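Local atomic coordinates of carbohydrate deacetylase Agd3 (Neosartorya fumigata, PDB entry 6NWZ), a protein that deacetylates carbohydrate, probably removing N-acetyl groups from the exopolysaccharide galactosaminogalactan, and is required for Aspergillus fumigatus biofilm formation. Residues V202-D207 and Q211-I216; N103-Y108 and V114-F119; G76-A81 and T235-G240; I185-P190 and S195-A200. All blocks are in the same frame, centred on the assembly; numbering follows the deposited sequence.

Contact 1: V202-D207 and Q211-I216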
loop_
_atom_site.group_PDB
_atom_site.type_symbol
_atom_site.label_atom_id
_atom_site.label_comp_id
_atom_site.label_asym_id
_atom_site.label_seq_id
_atom_site.Cartn_x
_atom_site.Cartn_y
_atom_site.Cartn_z
ATOM N N VAL A 202 23.222 -0.530 -14.920
ATOM C CA VAL A 202 23.551 -0.997 -16.259
ATOM C C VAL A 202 22.779 -2.276 -16.554
ATOM O O VAL A 202 22.220 -2.916 -15.663
ATOM C CB VAL A 202 25.064 -1.246 -16.445
ATOM C CG1 VAL A 202 25.854 0.034 -16.248
ATOM C CG2 VAL A 202 25.556 -2.334 -15.495
ATOM N N ILE A 203 22.757 -2.633 -17.836
ATOM C CA ILE A 203 22.321 -3.943 -18.301
ATOM C C ILE A 203 23.453 -4.541 -19.122
ATOM O O ILE A 203 23.959 -3.899 -20.049
ATOM C CB ILE A 203 21.031 -3.868 -19.138
ATOM C CG1 ILE A 203 19.834 -3.479 -18.275
ATOM C CG2 ILE A 203 20.760 -5.200 -19.800
ATOM C CD1 ILE A 203 18.527 -3.504 -19.043
ATOM N N ASN A 204 23.853 -5.759 -18.777
ATOM C CA ASN A 204 24.963 -6.430 -19.434
ATOM C C ASN A 204 24.441 -7.498 -20.383
ATOM O O ASN A 204 23.438 -8.162 -20.103
ATOM C CB ASN A 204 25.900 -7.074 -18.411
ATOM C CG ASN A 204 26.443 -6.082 -17.411
ATOM O OD1 ASN A 204 26.220 -6.214 -16.209
ATOM N ND2 ASN A 204 27.171 -5.083 -17.899
ATOM N N ASN A 205 25.130 -7.659 -21.506
ATOM C CA ASN A 205 24.909 -8.781 -22.412
ATOM C C ASN A 205 26.282 -9.380 -22.685
ATOM O O ASN A 205 27.026 -8.882 -23.534
ATOM C CB ASN A 205 24.214 -8.342 -23.692
ATOM C CG ASN A 205 23.805 -9.513 -24.559
ATOM O OD1 ASN A 205 24.590 -10.431 -24.798
ATOM N ND2 ASN A 205 22.565 -9.493 -25.029
ATOM N N PHE A 206 26.619 -10.440 -21.954
ATOM C CA PHE A 206 27.927 -11.083 -22.062
ATOM C C PHE A 206 27.773 -12.353 -22.893
ATOM O O PHE A 206 27.680 -13.466 -22.372
ATOM C CB PHE A 206 28.495 -11.370 -20.680
ATOM C CG PHE A 206 28.844 -10.138 -19.899
ATOM C CD1 PHE A 206 29.519 -9.087 -20.500
ATOM C CD2 PHE A 206 28.494 -10.030 -18.561
ATOM C CE1 PHE A 206 29.843 -7.952 -19.779
ATOM C CE2 PHE A 206 28.817 -8.899 -17.833
ATOM C CZ PHE A 206 29.490 -7.859 -18.441
ATOM N N ASP A 207 27.752 -12.167 -24.212
ATOM C CA ASP A 207 27.612 -13.259 -25.176
ATOM C C ASP A 207 26.398 -14.133 -24.858
ATOM O O ASP A 207 26.485 -15.360 -24.780
ATOM C CB ASP A 207 28.886 -14.100 -25.244
ATOM C CG ASP A 207 30.092 -13.290 -25.672
ATOM O OD1 ASP A 207 30.290 -13.116 -26.893
ATOM O OD2 ASP A 207 30.835 -12.818 -24.786
ATOM N N GLN A 211 22.206 -9.505 -17.707
ATOM C CA GLN A 211 22.366 -9.153 -16.305
ATOM C C GLN A 211 22.009 -7.687 -16.122
ATOM O O GLN A 211 22.317 -6.859 -16.983
ATOM C CB GLN A 211 23.805 -9.419 -15.842
ATOM C CG GLN A 211 24.091 -9.066 -14.392
ATOM C CD GLN A 211 25.519 -9.383 -13.997
ATOM O OE1 GLN A 211 25.779 -10.363 -13.298
ATOM N NE2 GLN A 211 26.457 -8.557 -14.450
ATOM N N MET A 212 21.350 -7.375 -15.009
ATOM C CA MET A 212 21.055 -6.000 -14.623
ATOM C C MET A 212 21.744 -5.729 -13.292
ATOM O O MET A 212 21.524 -6.458 -12.318
ATOM C CB MET A 212 19.543 -5.758 -14.531
ATOM C CG MET A 212 19.170 -4.386 -13.978
ATOM S SD MET A 212 17.402 -4.007 -13.989
ATOM C CE MET A 212 17.093 -3.768 -15.733
ATOM N N ALA A 213 22.586 -4.695 -13.257
ATOM C CA ALA A 213 23.431 -4.398 -12.106
ATOM C C ALA A 213 23.150 -2.992 -11.597
ATOM O O ALA A 213 23.157 -2.032 -12.374
ATOM C CB ALA A 213 24.917 -4.536 -12.458
ATOM N N PHE A 214 22.926 -2.876 -10.290
ATOM C CA PHE A 214 22.666 -1.603 -9.629
ATOM C C PHE A 214 23.851 -1.252 -8.736
ATOM O O PHE A 214 24.162 -1.990 -7.793
ATOM C CB PHE A 214 21.379 -1.663 -8.806
ATOM C CG PHE A 214 20.118 -1.544 -9.625
ATOM C CD1 PHE A 214 19.549 -2.659 -10.212
ATOM C CD2 PHE A 214 19.493 -0.316 -9.787
ATOM C CE1 PHE A 214 18.388 -2.554 -10.956
ATOM C CE2 PHE A 214 18.333 -0.203 -10.531
ATOM C CZ PHE A 214 17.779 -1.323 -11.117
ATOM N N PHE A 215 24.504 -0.129 -9.028
ATOM C CA PHE A 215 25.632 0.367 -8.240
ATOM C C PHE A 215 25.181 1.199 -7.045
ATOM O O PHE A 215 25.789 2.226 -6.726
ATOM C CB PHE A 215 26.565 1.171 -9.139
ATOM C CG PHE A 215 27.036 0.420 -10.352
ATOM C CD1 PHE A 215 27.468 -0.893 -10.248
ATOM C CD2 PHE A 215 27.035 1.024 -11.601
ATOM C CE1 PHE A 215 27.899 -1.590 -11.368
ATOM C CE2 PHE A 215 27.464 0.333 -12.725
ATOM C CZ PHE A 215 27.896 -0.975 -12.606
ATOM N N ILE A 216 24.111 0.779 -6.371
ATOM C CA ILE A 216 23.577 1.490 -5.217
ATOM C C ILE A 216 22.952 0.461 -4.287
ATOM O O ILE A 216 22.464 -0.583 -4.730
ATOM C CB ILE A 216 22.558 2.577 -5.645
ATOM C CG1 ILE A 216 22.023 3.336 -4.431
ATOM C CG2 ILE A 216 21.410 1.971 -6.451
ATOM C CD1 ILE A 216 21.123 4.489 -4.794
#
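Gln-211 and Asn-204 form an antiparallel hydrogen-bonded pair that is joined through both backbone and side chains. Asn-204 N donates to Gln-211 O at 2.6 Å, and Gln-211 N donates to Asn-204 O at 3.0 Å. The two side chains lie next to each other and point the same way. Gln-211 NE2 donates to Asn-204 OD1 across 2.9 Å, with a nearly straight N-H...O angle of 165°. The acceptor sits in the amide plane of Gln-211. The donor is tilted from the carbonyl plane of Asn-204, and the two amides are turned 72° apart. An extended chain, with CG anti to the backbone N (chi1 179°), carries the glutamine amide out to this partner. NE2 also comes up to the edge of the Phe-206 ring, one face of which lies over Asn-204 CB, toward the rim.

Val-202 and Ala-213 share this side of the strands. They form the second hydrogen-bonded pair, and Val-202 CG2 touches Ala-213 CB at 3.8 Å. The other branch, CG1, meets Phe-215 CE2 at 3.9 Å. On the reverse side, Ile-203 CD1 meets the methyl CE of Met-212 at 3.6 Å, and both side chains pack on Trp-236 of helix 224-237.

A second shell holds the buried amides. Gln-118 NE2 donates to Gln-211 OE1, and Gln-211 NE2 also bonds to Lys-126 O. Asn-204 ND2 is shared by Thr-182 OG1 and Phe-127 O. This is a beta hairpin of the CBM87 region, and its second strand also carries the zinc ligand Glu-210.

Contact 2: N103-Y108 and V114-F119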
loop_
_atom_site.group_PDB
_atom_site.type_symbol
_atom_site.label_atom_id
_atom_site.label_comp_id
_atom_site.label_asym_id
_atom_site.label_seq_id
_atom_site.Cartn_x
_atom_site.Cartn_y
_atom_site.Cartn_z
ATOM N N ASN A 103 29.868 -19.998 -11.989
ATOM C CA ASN A 103 29.822 -20.481 -13.365
ATOM C C ASN A 103 28.604 -21.365 -13.612
ATOM O O ASN A 103 28.049 -21.353 -14.717
ATOM C CB ASN A 103 31.111 -21.229 -13.705
ATOM C CG ASN A 103 32.300 -20.297 -13.866
ATOM O OD1 ASN A 103 32.144 -19.133 -14.230
ATOM N ND2 ASN A 103 33.497 -20.809 -13.597
ATOM N N GLN A 104 28.176 -22.137 -12.609
ATOM C CA GLN A 104 26.921 -22.870 -12.737
ATOM C C GLN A 104 25.754 -21.916 -12.960
ATOM O O GLN A 104 24.873 -22.182 -13.786
ATOM C CB GLN A 104 26.672 -23.724 -11.495
ATOM C CG GLN A 104 27.741 -24.760 -11.206
ATOM C CD GLN A 104 27.458 -25.529 -9.931
ATOM O OE1 GLN A 104 26.363 -26.059 -9.747
ATOM N NE2 GLN A 104 28.438 -25.580 -9.035
ATOM N N LEU A 105 25.736 -20.796 -12.233
ATOM C CA LEU A 105 24.671 -19.818 -12.418
ATOM C C LEU A 105 24.731 -19.195 -13.807
ATOM O O LEU A 105 23.695 -19.026 -14.461
ATOM C CB LEU A 105 24.752 -18.744 -11.333
ATOM C CG LEU A 105 24.559 -19.228 -9.893
ATOM C CD1 LEU A 105 24.738 -18.082 -8.915
ATOM C CD2 LEU A 105 23.192 -19.867 -9.722
ATOM N N TYR A 106 25.934 -18.854 -14.280
ATOM C CA TYR A 106 26.064 -18.303 -15.627
ATOM C C TYR A 106 25.683 -19.334 -16.682
ATOM O O TYR A 106 25.063 -18.995 -17.698
ATOM C CB TYR A 106 27.491 -17.804 -15.867
ATOM C CG TYR A 106 27.953 -16.718 -14.922
ATOM C CD1 TYR A 106 27.040 -15.889 -14.279
ATOM C CD2 TYR A 106 29.305 -16.523 -14.670
ATOM C CE1 TYR A 106 27.465 -14.898 -13.411
ATOM C CE2 TYR A 106 29.737 -15.535 -13.805
ATOM C CZ TYR A 106 28.814 -14.727 -13.180
ATOM O OH TYR A 106 29.244 -13.744 -12.320
ATOM N N ALA A 107 26.054 -20.597 -16.462
ATOM C CA ALA A 107 25.697 -21.648 -17.409
ATOM C C ALA A 107 24.190 -21.844 -17.464
ATOM O O ALA A 107 23.624 -22.069 -18.541
ATOM C CB ALA A 107 26.394 -22.954 -17.032
ATOM N N TYR A 108 23.523 -21.763 -16.312
ATOM C CA TYR A 108 22.070 -21.873 -16.293
ATOM C C TYR A 108 21.427 -20.729 -17.067
ATOM O O TYR A 108 20.475 -20.946 -17.827
ATOM C CB TYR A 108 21.566 -21.909 -14.851
ATOM C CG TYR A 108 20.063 -21.998 -14.729
ATOM C CD1 TYR A 108 19.375 -23.124 -15.169
ATOM C CD2 TYR A 108 19.330 -20.959 -14.169
ATOM C CE1 TYR A 108 17.996 -23.209 -15.060
ATOM C CE2 TYR A 108 17.952 -21.035 -14.055
ATOM C CZ TYR A 108 17.291 -22.162 -14.501
ATOM O OH TYR A 108 15.921 -22.240 -14.387
ATOM N N VAL A 114 17.713 -17.325 -18.841
ATOM C CA VAL A 114 17.274 -16.753 -17.574
ATOM C C VAL A 114 18.136 -15.542 -17.244
ATOM O O VAL A 114 19.362 -15.567 -17.416
ATOM C CB VAL A 114 17.330 -17.811 -16.454
ATOM C CG1 VAL A 114 16.996 -17.197 -15.111
ATOM C CG2 VAL A 114 16.372 -18.943 -16.763
ATOM N N ARG A 115 17.495 -14.478 -16.774
ATOM C CA ARG A 115 18.176 -13.238 -16.442
ATOM C C ARG A 115 18.583 -13.217 -14.972
ATOM O O ARG A 115 18.054 -13.961 -14.142
ATOM C CB ARG A 115 17.280 -12.041 -16.762
ATOM C CG ARG A 115 17.056 -11.839 -18.253
ATOM C CD ARG A 115 16.009 -10.775 -18.529
ATOM N NE ARG A 115 15.966 -10.410 -19.942
ATOM C CZ ARG A 115 15.148 -9.496 -20.452
ATOM N NH1 ARG A 115 14.294 -8.852 -19.669
ATOM N NH2 ARG A 115 15.184 -9.223 -21.748
ATOM N N MET A 116 19.548 -12.351 -14.661
ATOM C CA MET A 116 20.050 -12.174 -13.306
ATOM C C MET A 116 20.085 -10.694 -12.954
ATOM O O MET A 116 20.440 -9.855 -13.788
ATOM C CB MET A 116 21.450 -12.777 -13.140
ATOM C CG MET A 116 22.115 -12.452 -11.815
ATOM S SD MET A 116 23.751 -13.185 -11.649
ATOM C CE MET A 116 23.339 -14.928 -11.623
ATOM N N VAL A 117 19.718 -10.380 -11.715
ATOM C CA VAL A 117 19.752 -9.021 -11.193
ATOM C C VAL A 117 20.725 -8.985 -10.023
ATOM O O VAL A 117 20.684 -9.857 -9.148
ATOM C CB VAL A 117 18.354 -8.547 -10.759
ATOM C CG1 VAL A 117 18.447 -7.229 -10.004
ATOM C CG2 VAL A 117 17.444 -8.413 -11.971
ATOM N N GLN A 118 21.602 -7.984 -10.013
ATOM C CA GLN A 118 22.531 -7.766 -8.909
ATOM C C GLN A 118 22.437 -6.315 -8.466
ATOM O O GLN A 118 22.604 -5.403 -9.281
ATOM C CB GLN A 118 23.965 -8.103 -9.313
ATOM C CG GLN A 118 24.163 -9.537 -9.735
ATOM C CD GLN A 118 25.552 -10.033 -9.412
ATOM O OE1 GLN A 118 26.067 -9.799 -8.317
ATOM N NE2 GLN A 118 26.171 -10.718 -10.363
ATOM N N PHE A 119 22.172 -6.101 -7.180
ATOM C CA PHE A 119 22.139 -4.761 -6.625
ATOM C C PHE A 119 23.023 -4.699 -5.389
ATOM O O PHE A 119 23.337 -5.719 -4.768
ATOM C CB PHE A 119 20.702 -4.297 -6.300
ATOM C CG PHE A 119 19.985 -5.137 -5.268
ATOM C CD1 PHE A 119 20.223 -4.961 -3.909
ATOM C CD2 PHE A 119 19.029 -6.064 -5.658
ATOM C CE1 PHE A 119 19.546 -5.722 -2.961
ATOM C CE2 PHE A 119 18.346 -6.825 -4.715
ATOM C CZ PHE A 119 18.606 -6.653 -3.365
#
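Met-116 points from its strand toward helix 99-112 and ends beside two helix side chains. Its sulfur lies at the edge of the Tyr-106 ring, near the ring plane, with SD 4.5 Å from Tyr-106 CE1. Its methyl CE turns to the backbone end of Leu-105 and lies 4.1 Å from Leu-105 CB. The bend at chi3 (-66°), after a chain extended as far as SD, separates these two approaches. CB of Tyr-106 points away from the strand, but the CE1 edge of the ring comes back beside the sulfur.

The segments pack as a helix laid against a beta sheet. Strand 115-119 runs between strands 76-80 and 209-214 and is parallel to both, and helix 99-112 leads into it through a short turn. Trp-102 and Gln-109 of the same helix also touch Met-116.

Nearer that turn, Tyr-108 and Val-114 meet at a slant. Val-114 CG2 approaches Tyr-108 CE2 at 3.8 Å and CZ at 4.0 Å. Tyr-108 has CG anti to the backbone N (chi1 179°), which brings the ring round to the valine. Its hydroxyl is hydrogen-bonded to Tyr-74 O, which fixes the outer end of the ring. On the other face of the strand, Arg-115 NE makes a salt bridge with OE2 of the zinc ligand Glu-210.

Contact 3: G76-A81 and T235-G240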
loop_
_atom_site.group_PDB
_atom_site.type_symbol
_atom_site.label_atom_id
_atom_site.label_comp_id
_atom_site.label_asym_id
_atom_site.label_seq_id
_atom_site.Cartn_x
_atom_site.Cartn_y
_atom_site.Cartn_z
ATOM N N GLY A 76 14.493 -16.570 -12.695
ATOM C CA GLY A 76 15.329 -15.409 -12.480
ATOM C C GLY A 76 16.174 -15.608 -11.247
ATOM O O GLY A 76 15.872 -16.450 -10.393
ATOM N N ILE A 77 17.248 -14.830 -11.172
ATOM C CA ILE A 77 18.177 -14.887 -10.054
ATOM C C ILE A 77 18.467 -13.465 -9.600
ATOM O O ILE A 77 18.731 -12.584 -10.428
ATOM C CB ILE A 77 19.485 -15.610 -10.427
ATOM C CG1 ILE A 77 19.180 -16.949 -11.108
ATOM C CG2 ILE A 77 20.332 -15.819 -9.185
ATOM C CD1 ILE A 77 20.358 -17.560 -11.846
ATOM N N VAL A 78 18.399 -13.237 -8.290
ATOM C CA VAL A 78 18.726 -11.952 -7.686
ATOM C C VAL A 78 19.788 -12.193 -6.626
ATOM O O VAL A 78 19.618 -13.054 -5.756
ATOM C CB VAL A 78 17.492 -11.270 -7.068
ATOM C CG1 VAL A 78 17.754 -9.783 -6.870
ATOM C CG2 VAL A 78 16.257 -11.499 -7.922
ATOM N N VAL A 79 20.882 -11.441 -6.703
ATOM C CA VAL A 79 21.991 -11.573 -5.767
ATOM C C VAL A 79 22.299 -10.202 -5.192
ATOM O O VAL A 79 22.491 -9.238 -5.942
ATOM C CB VAL A 79 23.244 -12.162 -6.436
ATOM C CG1 VAL A 79 24.239 -12.614 -5.372
ATOM C CG2 VAL A 79 22.865 -13.304 -7.370
ATOM N N ALA A 80 22.362 -10.120 -3.869
ATOM C CA ALA A 80 22.596 -8.866 -3.168
ATOM C C ALA A 80 24.043 -8.811 -2.692
ATOM O O ALA A 80 24.484 -9.683 -1.934
ATOM C CB ALA A 80 21.634 -8.720 -1.990
ATOM N N ALA A 81 24.776 -7.792 -3.150
ATOM C CA ALA A 81 26.141 -7.511 -2.700
ATOM C C ALA A 81 27.103 -8.657 -3.008
ATOM O O ALA A 81 28.104 -8.839 -2.308
ATOM C CB ALA A 81 26.174 -7.175 -1.205
ATOM N N THR A 235 10.383 -6.086 -13.240
ATOM C CA THR A 235 9.770 -6.169 -14.563
ATOM C C THR A 235 10.749 -6.723 -15.590
ATOM O O THR A 235 10.364 -7.500 -16.472
ATOM C CB THR A 235 9.270 -4.795 -15.008
ATOM O OG1 THR A 235 8.452 -4.215 -13.985
ATOM C CG2 THR A 235 8.456 -4.920 -16.284
ATOM N N TRP A 236 12.019 -6.326 -15.497
ATOM C CA TRP A 236 13.018 -6.825 -16.436
ATOM C C TRP A 236 13.331 -8.294 -16.181
ATOM O O TRP A 236 13.466 -9.078 -17.127
ATOM C CB TRP A 236 14.289 -5.979 -16.343
ATOM C CG TRP A 236 15.380 -6.424 -17.269
ATOM C CD1 TRP A 236 15.521 -6.092 -18.584
ATOM C CD2 TRP A 236 16.487 -7.279 -16.950
ATOM N NE1 TRP A 236 16.644 -6.688 -19.106
ATOM C CE2 TRP A 236 17.254 -7.423 -18.123
ATOM C CE3 TRP A 236 16.901 -7.938 -15.789
ATOM C CZ2 TRP A 236 18.411 -8.199 -18.171
ATOM C CZ3 TRP A 236 18.053 -8.708 -15.838
ATOM C CH2 TRP A 236 18.792 -8.831 -17.021
ATOM N N LEU A 237 13.449 -8.686 -14.907
ATOM C CA LEU A 237 13.790 -10.070 -14.593
ATOM C C LEU A 237 12.714 -11.036 -15.064
ATOM O O LEU A 237 13.026 -12.160 -15.464
ATOM C CB LEU A 237 14.010 -10.233 -13.090
ATOM C CG LEU A 237 14.509 -11.588 -12.606
ATOM C CD1 LEU A 237 15.877 -11.865 -13.196
ATOM C CD2 LEU A 237 14.560 -11.601 -11.091
ATOM N N THR A 238 11.451 -10.625 -15.020
ATOM C CA THR A 238 10.343 -11.485 -15.405
ATOM C C THR A 238 9.890 -11.260 -16.841
ATOM O O THR A 238 8.949 -11.925 -17.286
ATOM C CB THR A 238 9.152 -11.275 -14.462
ATOM O OG1 THR A 238 8.653 -9.943 -14.615
ATOM C CG2 THR A 238 9.561 -11.494 -13.014
ATOM N N ARG A 239 10.526 -10.341 -17.569
ATOM C CA ARG A 239 10.097 -9.922 -18.903
ATOM C C ARG A 239 8.640 -9.460 -18.928
ATOM O O ARG A 239 7.986 -9.518 -19.974
ATOM C CB ARG A 239 10.312 -11.036 -19.936
ATOM C CG ARG A 239 11.771 -11.364 -20.208
ATOM C CD ARG A 239 11.904 -12.534 -21.167
ATOM N NE ARG A 239 13.278 -12.713 -21.621
ATOM C CZ ARG A 239 14.179 -13.458 -20.988
ATOM N NH1 ARG A 239 13.850 -14.087 -19.869
ATOM N NH2 ARG A 239 15.407 -13.572 -21.473
ATOM N N GLY A 240 8.114 -8.989 -17.797
ATOM C CA GLY A 240 6.723 -8.596 -17.706
ATOM C C GLY A 240 5.727 -9.733 -17.621
ATOM O O GLY A 240 4.518 -9.485 -17.702
#
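Leu-237 meets Gly-76 and Val-78 where the C-terminal end of helix 224-237 reaches strand 76-80. The helix closes in a Schellman motif, with Arg-239 at positive phi (54°). The leucine is the whole of the helix side of the contact. It lies on the strand in the buried interior, while the residues after it leave the strand.

In the packed part, both leucine methyls are used. CD1 lies against bare main chain, 3.7 Å from Gly-76 CA and 3.8 Å from Ile-77 N. CD2 meets the methyl CG2 of Val-78 at 3.6 Å. The glycine has no side chain, so the leucine can lie directly against its CA; Leu-237 CG is 3.9 Å from that atom. With CG anti to the backbone N (chi1 -174°), the isobutyl group projects from the helix to the strand, and the two methyls make their closest approaches to different residues there. The valine and leucine side chains lie at an angle to each other. Ile-27 of strand 22-31 and Arg-115 of strand 115-119 also touch Leu-237.

The other part is looser and polar. Thr-238 and Arg-239 are partly exposed and do not touch the strand. Arg-239 NH2 is hydrogen-bonded to Leu-684 O, next to a zinc site that Leu-684 shares with Glu-210. Thr-238 OG1 is bonded to Ile-234 O in the preceding turn. The two backbone bonds of the Schellman motif are both weak: Arg-239 N to Trp-236 O at 3.2 Å, and Gly-240 N to Thr-235 O at 3.0 Å.

Contact 4: I185-P190 and S195-A200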
loop_
_atom_site.group_PDB
_atom_site.type_symbol
_atom_site.label_atom_id
_atom_site.label_comp_id
_atom_site.label_asym_id
_atom_site.label_seq_id
_atom_site.Cartn_x
_atom_site.Cartn_y
_atom_site.Cartn_z
ATOM N N ILE A 185 21.194 2.428 -17.902
ATOM C CA ILE A 185 19.763 2.651 -17.728
ATOM C C ILE A 185 19.449 3.676 -16.648
ATOM O O ILE A 185 18.325 4.207 -16.629
ATOM C CB ILE A 185 19.013 1.331 -17.433
ATOM C CG1 ILE A 185 19.403 0.788 -16.059
ATOM C CG2 ILE A 185 19.286 0.291 -18.506
ATOM C CD1 ILE A 185 18.528 -0.350 -15.586
ATOM N N ALA A 186 20.380 3.973 -15.741
ATOM C CA ALA A 186 20.179 4.974 -14.705
ATOM C C ALA A 186 21.452 5.795 -14.555
ATOM O O ALA A 186 22.549 5.349 -14.901
ATOM C CB ALA A 186 19.796 4.341 -13.360
ATOM N N GLN A 187 21.298 6.997 -14.012
ATOM C CA GLN A 187 22.386 7.964 -14.022
ATOM C C GLN A 187 22.346 8.804 -12.754
ATOM O O GLN A 187 21.275 9.262 -12.342
ATOM C CB GLN A 187 22.286 8.848 -15.271
ATOM C CG GLN A 187 23.361 9.892 -15.423
ATOM C CD GLN A 187 23.293 10.583 -16.770
ATOM O OE1 GLN A 187 22.898 11.744 -16.867
ATOM N NE2 GLN A 187 23.680 9.869 -17.817
ATOM N N PHE A 188 23.511 8.980 -12.130
ATOM C CA PHE A 188 23.642 9.886 -10.998
ATOM C C PHE A 188 23.835 11.309 -11.504
ATOM O O PHE A 188 24.727 11.572 -12.316
ATOM C CB PHE A 188 24.824 9.495 -10.111
ATOM C CG PHE A 188 24.644 8.193 -9.391
ATOM C CD1 PHE A 188 23.557 7.992 -8.558
ATOM C CD2 PHE A 188 25.568 7.170 -9.544
ATOM C CE1 PHE A 188 23.392 6.790 -7.890
ATOM C CE2 PHE A 188 25.411 5.968 -8.874
ATOM C CZ PHE A 188 24.318 5.777 -8.050
ATOM N N ALA A 189 23.003 12.222 -11.018
ATOM C CA ALA A 189 23.139 13.619 -11.374
ATOM C C ALA A 189 24.346 14.231 -10.668
ATOM O O ALA A 189 24.794 13.729 -9.634
ATOM C CB ALA A 189 21.870 14.384 -11.005
ATOM N N PRO A 190 24.902 15.308 -11.216
ATOM C CA PRO A 190 25.951 16.035 -10.495
ATOM C C PRO A 190 25.414 16.608 -9.192
ATOM O O PRO A 190 24.208 16.796 -9.010
ATOM C CB PRO A 190 26.355 17.144 -11.474
ATOM C CG PRO A 190 25.964 16.619 -12.818
ATOM C CD PRO A 190 24.717 15.817 -12.586
ATOM N N SER A 195 31.078 16.935 -10.151
ATOM C CA SER A 195 30.749 17.958 -11.132
ATOM C C SER A 195 30.096 17.397 -12.387
ATOM O O SER A 195 29.550 18.170 -13.180
ATOM C CB SER A 195 32.010 18.734 -11.521
ATOM O OG SER A 195 31.760 19.579 -12.628
ATOM N N THR A 196 30.134 16.082 -12.589
ATOM C CA THR A 196 29.630 15.471 -13.807
ATOM C C THR A 196 28.722 14.296 -13.472
ATOM O O THR A 196 28.842 13.676 -12.412
ATOM C CB THR A 196 30.775 14.988 -14.700
ATOM O OG1 THR A 196 31.485 13.940 -14.032
ATOM C CG2 THR A 196 31.735 16.124 -14.986
ATOM N N ALA A 197 27.815 13.990 -14.397
ATOM C CA ALA A 197 26.952 12.835 -14.235
ATOM C C ALA A 197 27.771 11.546 -14.316
ATOM O O ALA A 197 28.937 11.539 -14.719
ATOM C CB ALA A 197 25.847 12.840 -15.290
ATOM N N SER A 198 27.142 10.444 -13.924
ATOM C CA SER A 198 27.824 9.159 -13.885
ATOM C C SER A 198 26.788 8.046 -13.955
ATOM O O SER A 198 25.588 8.271 -13.776
ATOM C CB SER A 198 28.688 9.020 -12.628
ATOM O OG SER A 198 27.905 9.174 -11.458
ATOM N N THR A 199 27.278 6.834 -14.200
ATOM C CA THR A 199 26.417 5.674 -14.379
ATOM C C THR A 199 25.986 5.107 -13.034
ATOM O O THR A 199 26.813 4.900 -12.140
ATOM C CB THR A 199 27.141 4.602 -15.188
ATOM O OG1 THR A 199 27.365 5.081 -16.521
ATOM C CG2 THR A 199 26.316 3.329 -15.234
ATOM N N ALA A 200 24.689 4.839 -12.898
ATOM C CA ALA A 200 24.130 4.298 -11.669
ATOM C C ALA A 200 23.637 2.868 -11.795
ATOM O O ALA A 200 23.676 2.130 -10.811
ATOM C CB ALA A 200 22.973 5.175 -11.182
#
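Ala-200 CB sits over the centre of the Phe-188 ring in a CH-pi contact. The methyl is 3.4 Å from the ring centroid and only 11° off the ring normal. The phenyl gets there because its CG is anti to the carbonyl carbon, beside the backbone N (chi1 -68°), which lays the ring over the opposite strand. Ser-198 OG is at the edge of the same ring, in its plane, 3.6 Å from Phe-188 CD2. The serine chi1 of 58° puts OG between its own backbone N and carbonyl carbon, which brings it near Phe-188 CB.

On the other side of the strands, Gln-187 is extended. Its chain runs beside the facing strand, and OE1 ends 3.5 Å from Ala-197 CB. NE2 is hydrogen-bonded to OE2 of Glu-184, while OE1 of Glu-184 is bonded to Thr-199 OG1. Further out, Pro-190 CG leans on Ala-197 N at 3.6 Å.

The backbones pair as a beta hairpin of strands 182-188 and 198-206. Phe-188 and Ser-198 exchange bonds, Phe-188 N to Ser-198 O at 2.7 Å and Ser-198 N to Phe-188 O at 3.1 Å. Ala-200 N donates to Ala-186 O from above the carbonyl plane. One strand pair thus keeps a largely apolar side, where ring and methyl meet with one serine hydroxyl at the ring edge, and a polar side, where one carboxylate probably ties the two strands together.

How the contacts relate
Contacts 1, 2 and 3 are buried, whereas contact 4 is only partly so and runs out to an exposed turn. Contacts 1 and 4 share strand 198-206 and are both hairpins held by backbone bonds. Contacts 2 and 3 each set a helix on a strand and rest on apolar packing. Strand 115-119 joins three of them through probable hydrogen bonds: Phe-214 N to Gln-118 O at 2.7 Å links contacts 1 and 2, and Val-117 N to Ile-77 O links contacts 2 and 3. Trp-236 of contact 3 packs on Met-212 and Ile-203 of contact 1. Contact 4 does not touch contacts 2 or 3. The polar side chains of contact 1 are buried amides; Gln-187 of contact 4 is partly exposed.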